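Local structure of ParB domain protein nuclease (Sulfolobus solfataricus, 5K5D) at residues N32-R35 with E36-K40; E39-L42 with R43-Q47; W204-K207 with Y208-Q212; A243-D246 with P247-T251. The protein probably serves in archaeal DNA segregation as a pNOB8-like ParB-N partition protein and may act as a nuclease. The protein carries 4 engineered substitutions. All coordinates share one frame; numbering follows the deposited sequence.

Contact 1: residues N32-R35 with E36-K40; sequences NNSR and EDLEK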
loop_
_atom_site.group_PDB
_atom_site.type_symbol
_atom_site.label_atom_id
_atom_site.label_comp_id
_atom_site.label_asym_id
_atom_site.label_seq_id
_atom_site.Cartn_x
_atom_site.Cartn_y
_atom_site.Cartn_z
ATOM N N ASN B 32 -2.231 -3.389 12.328
ATOM C CA ASN B 32 -1.484 -2.432 13.128
ATOM C C ASN B 32 -1.889 -2.486 14.598
ATOM O O ASN B 32 -2.607 -3.397 15.017
ATOM C CB ASN B 32 -1.666 -1.021 12.569
ATOM C CG ASN B 32 -3.114 -0.692 12.289
ATOM O OD1 ASN B 32 -3.846 -0.273 13.183
ATOM N ND2 ASN B 32 -3.539 -0.888 11.045
ATOM N N ASN B 33 -1.424 -1.513 15.377
ATOM C CA ASN B 33 -1.661 -1.513 16.821
ATOM C C ASN B 33 -2.685 -0.474 17.261
ATOM O O ASN B 33 -2.639 0.013 18.390
ATOM C CB ASN B 33 -0.348 -1.297 17.582
ATOM C CG ASN B 33 0.660 -2.402 17.333
ATOM O OD1 ASN B 33 0.294 -3.522 16.966
ATOM N ND2 ASN B 33 1.939 -2.096 17.531
ATOM N N SER B 34 -3.614 -0.142 16.372
ATOM C CA SER B 34 -4.547 0.947 16.636
ATOM C C SER B 34 -5.874 0.471 17.217
ATOM O O SER B 34 -6.761 1.286 17.482
ATOM C CB SER B 34 -4.799 1.756 15.364
ATOM O OG SER B 34 -5.551 1.011 14.422
ATOM N N ARG B 35 -6.012 -0.838 17.424
ATOM C CA ARG B 35 -7.279 -1.387 17.904
ATOM C C ARG B 35 -7.710 -0.811 19.251
ATOM O O ARG B 35 -8.818 -0.293 19.379
ATOM C CB ARG B 35 -7.258 -2.914 17.977
ATOM C CG ARG B 35 -8.626 -3.487 18.336
ATOM C CD ARG B 35 -8.637 -5.000 18.448
ATOM N NE ARG B 35 -9.991 -5.494 18.689
ATOM C CZ ARG B 35 -10.798 -5.966 17.742
ATOM N NH1 ARG B 35 -10.385 -6.023 16.483
ATOM N NH2 ARG B 35 -12.016 -6.389 18.056
ATOM N N GLU B 36 -6.848 -0.911 20.256
ATOM C CA GLU B 36 -7.182 -0.390 21.579
ATOM C C GLU B 36 -7.454 1.112 21.499
ATOM O O GLU B 36 -8.254 1.655 22.263
ATOM C CB GLU B 36 -6.070 -0.697 22.586
ATOM C CG GLU B 36 -5.842 -2.188 22.804
ATOM C CD GLU B 36 -4.675 -2.479 23.731
ATOM O OE1 GLU B 36 -4.229 -1.551 24.441
ATOM O OE2 GLU B 36 -4.202 -3.637 23.746
ATOM N N ASP B 37 -6.794 1.774 20.554
ATOM C CA ASP B 37 -6.998 3.198 20.336
ATOM C C ASP B 37 -8.463 3.511 20.019
ATOM O O ASP B 37 -9.137 4.186 20.800
ATOM C CB ASP B 37 -6.081 3.713 19.221
ATOM C CG ASP B 37 -4.616 3.391 19.475
ATOM O OD1 ASP B 37 -4.308 2.227 19.820
ATOM O OD2 ASP B 37 -3.772 4.302 19.333
ATOM N N LEU B 38 -8.961 3.019 18.888
ATOM C CA LEU B 38 -10.362 3.259 18.539
ATOM C C LEU B 38 -11.306 2.287 19.245
ATOM O O LEU B 38 -12.459 2.119 18.848
ATOM C CB LEU B 38 -10.598 3.270 17.020
ATOM C CG LEU B 38 -10.027 2.211 16.071
ATOM C CD1 LEU B 38 -8.726 2.683 15.430
ATOM C CD2 LEU B 38 -9.853 0.868 16.753
ATOM N N GLU B 39 -10.802 1.658 20.301
ATOM C CA GLU B 39 -11.608 0.777 21.133
ATOM C C GLU B 39 -12.163 1.571 22.311
ATOM O O GLU B 39 -13.301 1.367 22.731
ATOM C CB GLU B 39 -10.760 -0.391 21.635
ATOM C CG GLU B 39 -11.546 -1.625 22.026
ATOM C CD GLU B 39 -10.645 -2.814 22.313
ATOM O OE1 GLU B 39 -10.688 -3.794 21.537
ATOM O OE2 GLU B 39 -9.891 -2.766 23.312
ATOM N N LYS B 40 -11.350 2.485 22.835
ATOM C CA LYS B 40 -11.780 3.338 23.936
ATOM C C LYS B 40 -12.573 4.522 23.405
ATOM O O LYS B 40 -13.486 5.012 24.066
ATOM C CB LYS B 40 -10.584 3.830 24.752
ATOM C CG LYS B 40 -9.750 4.884 24.059
ATOM C CD LYS B 40 -9.574 6.106 24.945
ATOM C CE LYS B 40 -8.813 5.766 26.215
ATOM N NZ LYS B 40 -8.536 6.978 27.033
#
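S34 and L38 are joined by a backbone bond near the start of helix 37-45. The amide N of L38 donates to O of S34 at 3.1 Å, at an N-H...O angle of 163°. A second polar group lies just before it. OD1 of N32 takes the backbone N of S34 at 3.2 Å, in its carbonyl plane and on a lone pair. The OG of S34 also approaches this OD1, but so closely that the exact length is doubtful. ND2 of N32 binds O of P30 and a citrate, probably from the crystallisation liquor.

The charged pair is R35 with E39. CG of R35 stands anti to its backbone N (chi1 -174°), and the extended chain crosses that of E39 obliquely. NE meets OE1 of E39 at 3.4 Å, a weak bond within a salt bridge. The guanidinium and carboxylate planes stand 78° apart. The stronger partner of R35 is D67 on helix 63-71, which takes NH2.

Apolar contact is slight. CD1 of L38 lies 4.0 Å from CB of S34, and the L38 side chain also touches I68 and Q106.

The bond from S34 N to N32 OD1 makes an Asx turn, just ahead of helix 37-45 in the ParB-like N-terminal region.

Contact 2: residues E39-L42 with R43-Q47; sequences EKSL and REKSQ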
loop_
_atom_site.group_PDB
_atom_site.type_symbol
_atom_site.label_atom_id
_atom_site.label_comp_id
_atom_site.label_asym_id
_atom_site.label_seq_id
_atom_site.Cartn_x
_atom_site.Cartn_y
_atom_site.Cartn_z
ATOM N N GLU B 39 -10.802 1.658 20.301
ATOM C CA GLU B 39 -11.608 0.777 21.133
ATOM C C GLU B 39 -12.163 1.571 22.311
ATOM O O GLU B 39 -13.301 1.367 22.731
ATOM C CB GLU B 39 -10.760 -0.391 21.635
ATOM C CG GLU B 39 -11.546 -1.625 22.026
ATOM C CD GLU B 39 -10.645 -2.814 22.313
ATOM O OE1 GLU B 39 -10.688 -3.794 21.537
ATOM O OE2 GLU B 39 -9.891 -2.766 23.312
ATOM N N LYS B 40 -11.350 2.485 22.835
ATOM C CA LYS B 40 -11.780 3.338 23.936
ATOM C C LYS B 40 -12.573 4.522 23.405
ATOM O O LYS B 40 -13.486 5.012 24.066
ATOM C CB LYS B 40 -10.584 3.830 24.752
ATOM C CG LYS B 40 -9.750 4.884 24.059
ATOM C CD LYS B 40 -9.574 6.106 24.945
ATOM C CE LYS B 40 -8.813 5.766 26.215
ATOM N NZ LYS B 40 -8.536 6.978 27.033
ATOM N N SER B 41 -12.210 4.982 22.210
ATOM C CA SER B 41 -12.944 6.048 21.539
ATOM C C SER B 41 -14.417 5.680 21.476
ATOM O O SER B 41 -15.282 6.464 21.866
ATOM C CB SER B 41 -12.406 6.257 20.122
ATOM O OG SER B 41 -10.992 6.342 20.115
ATOM N N LEU B 42 -14.694 4.473 20.992
ATOM C CA LEU B 42 -16.060 3.977 20.883
ATOM C C LEU B 42 -16.641 3.635 22.253
ATOM O O LEU B 42 -17.855 3.678 22.452
ATOM C CB LEU B 42 -16.114 2.753 19.962
ATOM C CG LEU B 42 -15.762 2.999 18.491
ATOM C CD1 LEU B 42 -15.541 1.684 17.752
ATOM C CD2 LEU B 42 -16.842 3.825 17.815
ATOM N N ARG B 43 -15.765 3.296 23.192
ATOM C CA ARG B 43 -16.178 2.949 24.547
ATOM C C ARG B 43 -16.734 4.174 25.269
ATOM O O ARG B 43 -17.869 4.169 25.750
ATOM C CB ARG B 43 -14.983 2.391 25.320
ATOM C CG ARG B 43 -15.337 1.504 26.501
ATOM C CD ARG B 43 -14.086 1.152 27.301
ATOM N NE ARG B 43 -12.956 0.818 26.437
ATOM C CZ ARG B 43 -12.676 -0.408 26.006
ATOM N NH1 ARG B 43 -13.442 -1.432 26.359
ATOM N NH2 ARG B 43 -11.626 -0.611 25.222
ATOM N N GLU B 44 -15.921 5.223 25.332
ATOM C CA GLU B 44 -16.269 6.446 26.044
ATOM C C GLU B 44 -17.357 7.256 25.347
ATOM O O GLU B 44 -18.454 7.432 25.879
ATOM C CB GLU B 44 -15.032 7.331 26.212
ATOM C CG GLU B 44 -13.917 6.714 27.036
ATOM C CD GLU B 44 -12.771 7.683 27.267
ATOM O OE1 GLU B 44 -11.832 7.708 26.444
ATOM O OE2 GLU B 44 -12.813 8.422 28.273
ATOM N N LYS B 45 -17.040 7.754 24.157
ATOM C CA LYS B 45 -17.900 8.712 23.471
ATOM C C LYS B 45 -18.624 8.124 22.267
ATOM O O LYS B 45 -19.096 8.861 21.399
ATOM C CB LYS B 45 -17.089 9.937 23.050
ATOM C CG LYS B 45 -15.634 9.628 22.748
ATOM C CD LYS B 45 -14.842 10.901 22.517
ATOM C CE LYS B 45 -13.361 10.605 22.385
ATOM N NZ LYS B 45 -13.108 9.584 21.333
ATOM N N SER B 46 -18.719 6.800 22.224
ATOM C CA SER B 46 -19.406 6.124 21.131
ATOM C C SER B 46 -18.787 6.488 19.787
ATOM O O SER B 46 -17.594 6.795 19.698
ATOM C CB SER B 46 -20.893 6.483 21.132
ATOM O OG SER B 46 -21.489 6.189 22.383
ATOM N N GLN B 47 -19.612 6.458 18.747
ATOM C CA GLN B 47 -19.155 6.719 17.388
ATOM C C GLN B 47 -18.950 8.201 17.114
ATOM O O GLN B 47 -19.913 8.946 16.948
ATOM C CB GLN B 47 -20.150 6.154 16.378
ATOM C CG GLN B 47 -19.627 4.966 15.609
ATOM C CD GLN B 47 -20.431 4.695 14.355
ATOM O OE1 GLN B 47 -21.635 4.429 14.416
ATOM N NE2 GLN B 47 -19.768 4.766 13.205
#
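R43 and E39 lie side by side and point the same way. The R43 chain bends at chi3 (-43°). This bend brings the guanidinium back along the helix, with E39 O over one face. NH2 reaches OE2 of E39 at 3.4 Å, a weak bond within a salt bridge. OE2 sits at the edge of the guanidinium, in its plane, yet the two flat groups are turned 84° apart.

K40 and E44 form a similar pair one residue on. The K40 chain is bent at chi2 and chi3, and its NZ meets OE1 of E44 at 3.4 Å, again weakly. The E44 chain is extended. In the backbone of the same two residues the amide N of E44 donates to O of K40 at 2.8 Å, almost straight at 178°.

The K45 chain is extended up to a bend at chi4, and NZ comes 3.6 Å from CB of S41. S46, with positive phi, is the first residue to leave helical angles. Its CA makes a CA-H...O contact with O of L42 at 3.2 Å. CD2 of L42 packs on CG of Q47 at 3.7 Å.

K40, R43 and E44 are exposed. E39 touches I68 of helix 63-71, L42 and Q47 touch M69 there, and Q47 OE1 accepts from N of K78 on strand 76-82.

Contact 3: residues W204-K207 with Y208-Q212; sequences WLLK and YVTDQ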
loop_
_atom_site.group_PDB
_atom_site.type_symbol
_atom_site.label_atom_id
_atom_site.label_comp_id
_atom_site.label_asym_id
_atom_site.label_seq_id
_atom_site.Cartn_x
_atom_site.Cartn_y
_atom_site.Cartn_z
ATOM N N TRP B 204 11.109 -7.528 -5.874
ATOM C CA TRP B 204 11.634 -8.351 -4.792
ATOM C C TRP B 204 12.306 -7.492 -3.732
ATOM O O TRP B 204 12.396 -7.879 -2.565
ATOM C CB TRP B 204 12.657 -9.345 -5.341
ATOM C CG TRP B 204 13.793 -8.659 -6.042
ATOM C CD1 TRP B 204 13.833 -8.268 -7.348
ATOM C CD2 TRP B 204 15.045 -8.263 -5.470
ATOM N NE1 TRP B 204 15.032 -7.661 -7.626
ATOM C CE2 TRP B 204 15.795 -7.643 -6.485
ATOM C CE3 TRP B 204 15.605 -8.381 -4.195
ATOM C CZ2 TRP B 204 17.073 -7.141 -6.273
ATOM C CZ3 TRP B 204 16.872 -7.879 -3.983
ATOM C CH2 TRP B 204 17.593 -7.268 -5.016
ATOM N N LEU B 205 12.795 -6.331 -4.153
ATOM C CA LEU B 205 13.473 -5.415 -3.245
ATOM C C LEU B 205 12.461 -4.560 -2.487
ATOM O O LEU B 205 12.640 -4.269 -1.303
ATOM C CB LEU B 205 14.456 -4.534 -4.019
ATOM C CG LEU B 205 15.492 -3.717 -3.245
ATOM C CD1 LEU B 205 14.882 -2.439 -2.696
ATOM C CD2 LEU B 205 16.121 -4.554 -2.138
ATOM N N LEU B 206 11.391 -4.166 -3.170
ATOM C CA LEU B 206 10.344 -3.368 -2.537
ATOM C C LEU B 206 9.669 -4.163 -1.423
ATOM O O LEU B 206 9.325 -3.611 -0.378
ATOM C CB LEU B 206 9.303 -2.925 -3.567
ATOM C CG LEU B 206 8.757 -1.496 -3.455
ATOM C CD1 LEU B 206 7.428 -1.385 -4.182
ATOM C CD2 LEU B 206 8.605 -1.052 -2.007
ATOM N N LYS B 207 9.496 -5.463 -1.652
ATOM C CA LYS B 207 8.845 -6.344 -0.683
ATOM C C LYS B 207 9.475 -6.260 0.707
ATOM O O LYS B 207 8.804 -6.510 1.706
ATOM C CB LYS B 207 8.861 -7.802 -1.166
ATOM C CG LYS B 207 7.802 -8.154 -2.205
ATOM C CD LYS B 207 7.670 -9.670 -2.337
ATOM C CE LYS B 207 6.684 -10.078 -3.423
ATOM N NZ LYS B 207 7.199 -9.767 -4.784
ATOM N N TYR B 208 10.762 -5.924 0.766
ATOM C CA TYR B 208 11.459 -5.788 2.043
ATOM C C TYR B 208 10.949 -4.574 2.811
ATOM O O TYR B 208 10.864 -4.591 4.039
ATOM C CB TYR B 208 12.973 -5.683 1.835
ATOM C CG TYR B 208 13.662 -7.003 1.551
ATOM C CD1 TYR B 208 14.160 -7.293 0.289
ATOM C CD2 TYR B 208 13.815 -7.955 2.550
ATOM C CE1 TYR B 208 14.793 -8.494 0.029
ATOM C CE2 TYR B 208 14.444 -9.162 2.299
ATOM C CZ TYR B 208 14.933 -9.423 1.039
ATOM O OH TYR B 208 15.561 -10.620 0.787
ATOM N N VAL B 209 10.614 -3.520 2.074
ATOM C CA VAL B 209 10.038 -2.315 2.661
ATOM C C VAL B 209 8.583 -2.548 3.045
ATOM O O VAL B 209 8.059 -1.934 3.974
ATOM C CB VAL B 209 10.072 -1.140 1.669
ATOM C CG1 VAL B 209 9.408 0.083 2.278
ATOM C CG2 VAL B 209 11.499 -0.831 1.249
ATOM N N THR B 210 7.935 -3.441 2.307
ATOM C CA THR B 210 6.513 -3.705 2.467
ATOM C C THR B 210 6.263 -4.773 3.521
ATOM O O THR B 210 5.278 -4.717 4.254
ATOM C CB THR B 210 5.893 -4.149 1.133
ATOM O OG1 THR B 210 5.773 -3.012 0.273
ATOM C CG2 THR B 210 4.519 -4.755 1.354
ATOM N N ASP B 211 7.169 -5.741 3.596
ATOM C CA ASP B 211 7.027 -6.856 4.515
ATOM C C ASP B 211 6.965 -6.382 5.961
ATOM O O ASP B 211 7.866 -5.697 6.447
ATOM C CB ASP B 211 8.173 -7.847 4.332
ATOM C CG ASP B 211 7.859 -9.206 4.912
ATOM O OD1 ASP B 211 7.007 -9.273 5.821
ATOM O OD2 ASP B 211 8.461 -10.202 4.460
ATOM N N GLN B 212 5.886 -6.752 6.639
ATOM C CA GLN B 212 5.691 -6.402 8.040
ATOM C C GLN B 212 6.834 -6.918 8.907
ATOM O O GLN B 212 7.151 -6.339 9.945
ATOM C CB GLN B 212 4.369 -6.986 8.534
ATOM C CG GLN B 212 4.165 -8.442 8.141
ATOM C CD GLN B 212 3.916 -9.340 9.336
ATOM O OE1 GLN B 212 3.986 -8.897 10.484
ATOM N NE2 GLN B 212 3.621 -10.609 9.072
#
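L205 and Y208 meet at the apolar centre, crossing at about a right angle. CD2 of L205 lies 4.2 Å from CD1 of Y208. CE1 of Y208 comes to the edge of the W204 ring, near its plane, 4.3 Å from CE3. CB of L205 lies over one face of the same indole, offset toward its rim. Further along, CD2 of L206 packs 4.0 Å from CB of V209.

These side chains belong to the last turns of helix 203-210, which packs among other helices. V209 and T210 touch helix 109-128, L205 and L206 touch helix 189-201, and W204 and Y208 touch helix 242-250.

The backbone bonds come next. The amide N of Y208 donates to O of L205 at 3.2 Å, while the Y208 ring turns its edge to this oxygen. O of L206 takes the amide N of T210 at 3.0 Å and, weakly, that of V209. The final turn closes with N of D211 on O of K207 at 2.6 Å.

At the polar edge, the buried Y208 ring reaches helix 242-250, where its OH is probably hydrogen-bonded to OD1 of D246. D211 OD1 accepts from the backbone N of K213 just past the helix.

Contact 4: residues A243-D246 with P247-T251; sequences ALRD and PLITT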
loop_
_atom_site.group_PDB
_atom_site.type_symbol
_atom_site.label_atom_id
_atom_site.label_comp_id
_atom_site.label_asym_id
_atom_site.label_seq_id
_atom_site.Cartn_x
_atom_site.Cartn_y
_atom_site.Cartn_z
ATOM N N ALA B 243 18.820 -17.080 2.400
ATOM C CA ALA B 243 19.685 -17.234 3.566
ATOM C C ALA B 243 20.763 -16.158 3.614
ATOM O O ALA B 243 21.213 -15.758 4.688
ATOM C CB ALA B 243 20.324 -18.616 3.565
ATOM N N LEU B 244 21.177 -15.700 2.436
ATOM C CA LEU B 244 22.215 -14.687 2.328
ATOM C C LEU B 244 21.630 -13.307 2.049
ATOM O O LEU B 244 22.099 -12.310 2.595
ATOM C CB LEU B 244 23.217 -15.071 1.238
ATOM C CG LEU B 244 23.954 -16.385 1.493
ATOM C CD1 LEU B 244 24.801 -16.789 0.288
ATOM C CD2 LEU B 244 24.807 -16.274 2.745
ATOM N N ARG B 245 20.602 -13.254 1.208
ATOM C CA ARG B 245 20.009 -11.979 0.798
ATOM C C ARG B 245 19.241 -11.289 1.924
ATOM O O ARG B 245 19.302 -10.070 2.071
ATOM C CB ARG B 245 19.095 -12.176 -0.412
ATOM C CG ARG B 245 18.504 -10.887 -0.966
ATOM C CD ARG B 245 17.608 -11.155 -2.178
ATOM N NE ARG B 245 16.352 -11.806 -1.811
ATOM C CZ ARG B 245 16.164 -13.122 -1.801
ATOM N NH1 ARG B 245 17.153 -13.935 -2.141
ATOM N NH2 ARG B 245 14.988 -13.628 -1.453
ATOM N N ASP B 246 18.518 -12.070 2.717
ATOM C CA ASP B 246 17.731 -11.505 3.806
ATOM C C ASP B 246 18.597 -10.734 4.807
ATOM O O ASP B 246 18.340 -9.557 5.066
ATOM C CB ASP B 246 16.910 -12.593 4.506
ATOM C CG ASP B 246 15.973 -13.313 3.556
ATOM O OD1 ASP B 246 15.476 -12.674 2.604
ATOM O OD2 ASP B 246 15.733 -14.522 3.756
ATOM N N PRO B 247 19.637 -11.385 5.362
ATOM C CA PRO B 247 20.465 -10.712 6.371
ATOM C C PRO B 247 21.235 -9.531 5.788
ATOM O O PRO B 247 21.451 -8.524 6.470
ATOM C CB PRO B 247 21.431 -11.813 6.825
ATOM C CG PRO B 247 21.489 -12.762 5.687
ATOM C CD PRO B 247 20.123 -12.743 5.067
ATOM N N LEU B 248 21.635 -9.658 4.530
ATOM C CA LEU B 248 22.392 -8.612 3.852
ATOM C C LEU B 248 21.569 -7.339 3.670
ATOM O O LEU B 248 22.120 -6.252 3.525
ATOM C CB LEU B 248 22.860 -9.117 2.488
ATOM C CG LEU B 248 24.103 -8.455 1.898
ATOM C CD1 LEU B 248 25.335 -8.855 2.696
ATOM C CD2 LEU B 248 24.263 -8.844 0.440
ATOM N N ILE B 249 20.246 -7.477 3.674
ATOM C CA ILE B 249 19.365 -6.355 3.358
ATOM C C ILE B 249 18.550 -5.859 4.547
ATOM O O ILE B 249 18.407 -4.652 4.753
ATOM C CB ILE B 249 18.404 -6.713 2.204
ATOM C CG1 ILE B 249 19.191 -6.956 0.915
ATOM C CG2 ILE B 249 17.378 -5.615 1.999
ATOM C CD1 ILE B 249 18.334 -7.412 -0.243
ATOM N N THR B 250 18.013 -6.793 5.324
ATOM C CA THR B 250 17.098 -6.448 6.401
ATOM C C THR B 250 17.839 -5.996 7.642
ATOM O O THR B 250 17.231 -5.580 8.628
ATOM C CB THR B 250 16.216 -7.629 6.768
ATOM O OG1 THR B 250 17.008 -8.633 7.417
ATOM C CG2 THR B 250 15.581 -8.203 5.514
ATOM N N THR B 251 19.161 -6.081 7.591
ATOM C CA THR B 251 19.977 -5.683 8.723
ATOM C C THR B 251 20.878 -4.511 8.357
ATOM O O THR B 251 21.326 -4.387 7.211
ATOM C CB THR B 251 20.830 -6.855 9.241
ATOM O OG1 THR B 251 19.971 -7.933 9.635
ATOM C CG2 THR B 251 21.655 -6.422 10.436
#
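O of D246 is gripped by three donors from the next turn. The amide N of T250 comes nearly in line with the C=O bond, at 2.8 Å and an N-H...O angle of 168°. The amide N of I249 lies 3.1 Å away and well above the carbonyl plane. OG1 of T250 adds the third bond at 2.9 Å, from the other side of the plane. OG1 sits between the backbone N and the carbonyl carbon of its own residue (chi1 70°), and this turns the hydroxyl back to O of D246.

P247 has no N-H to give to the turn before it. Its ring instead puts CG 3.2 Å from O of A243 and equally close to O of L244. This is a proline kink in the middle of helix 242-250, in the region of the Ssol_1539-like second domain. Two bonds to the preceding turn are weak. N of L248 reaches O of L244 at 3.3 Å, and N of I249 reaches O of R245 weakly, with a bent angle of 121°.

On another flank R245 and I249 lie side by side and point the same way. CG of R245 touches CD1 of I249 at 3.6 Å, and both residues pack against W204 of helix 203-210. L248 touches I257 and I258 of helix 252-259. I249 O receives a weak bond from NE of R255.

In the fold
The four contacts fall into two groups. Contacts 1 and 2 share E39 and K40, with centres 10 Å apart. Contact 1 leads from the loop into helix 37-45, and contact 2 continues along it. E39 makes a weak ion pair in each. Contacts 3 and 4 sit on different helices that touch, with centres 12 Å apart. There Y208 OH probably bonds D246 OD1 at 2.7 Å, and Y208 CE1 packs on I249 CD1 at 3.7 Å. The groups do not meet. Contacts 1 and 3 come within about 8 Å at their nearest atoms, while the centres of contacts 2 and 4 are about 43 Å apart. The bound citrate lies beside contact 1.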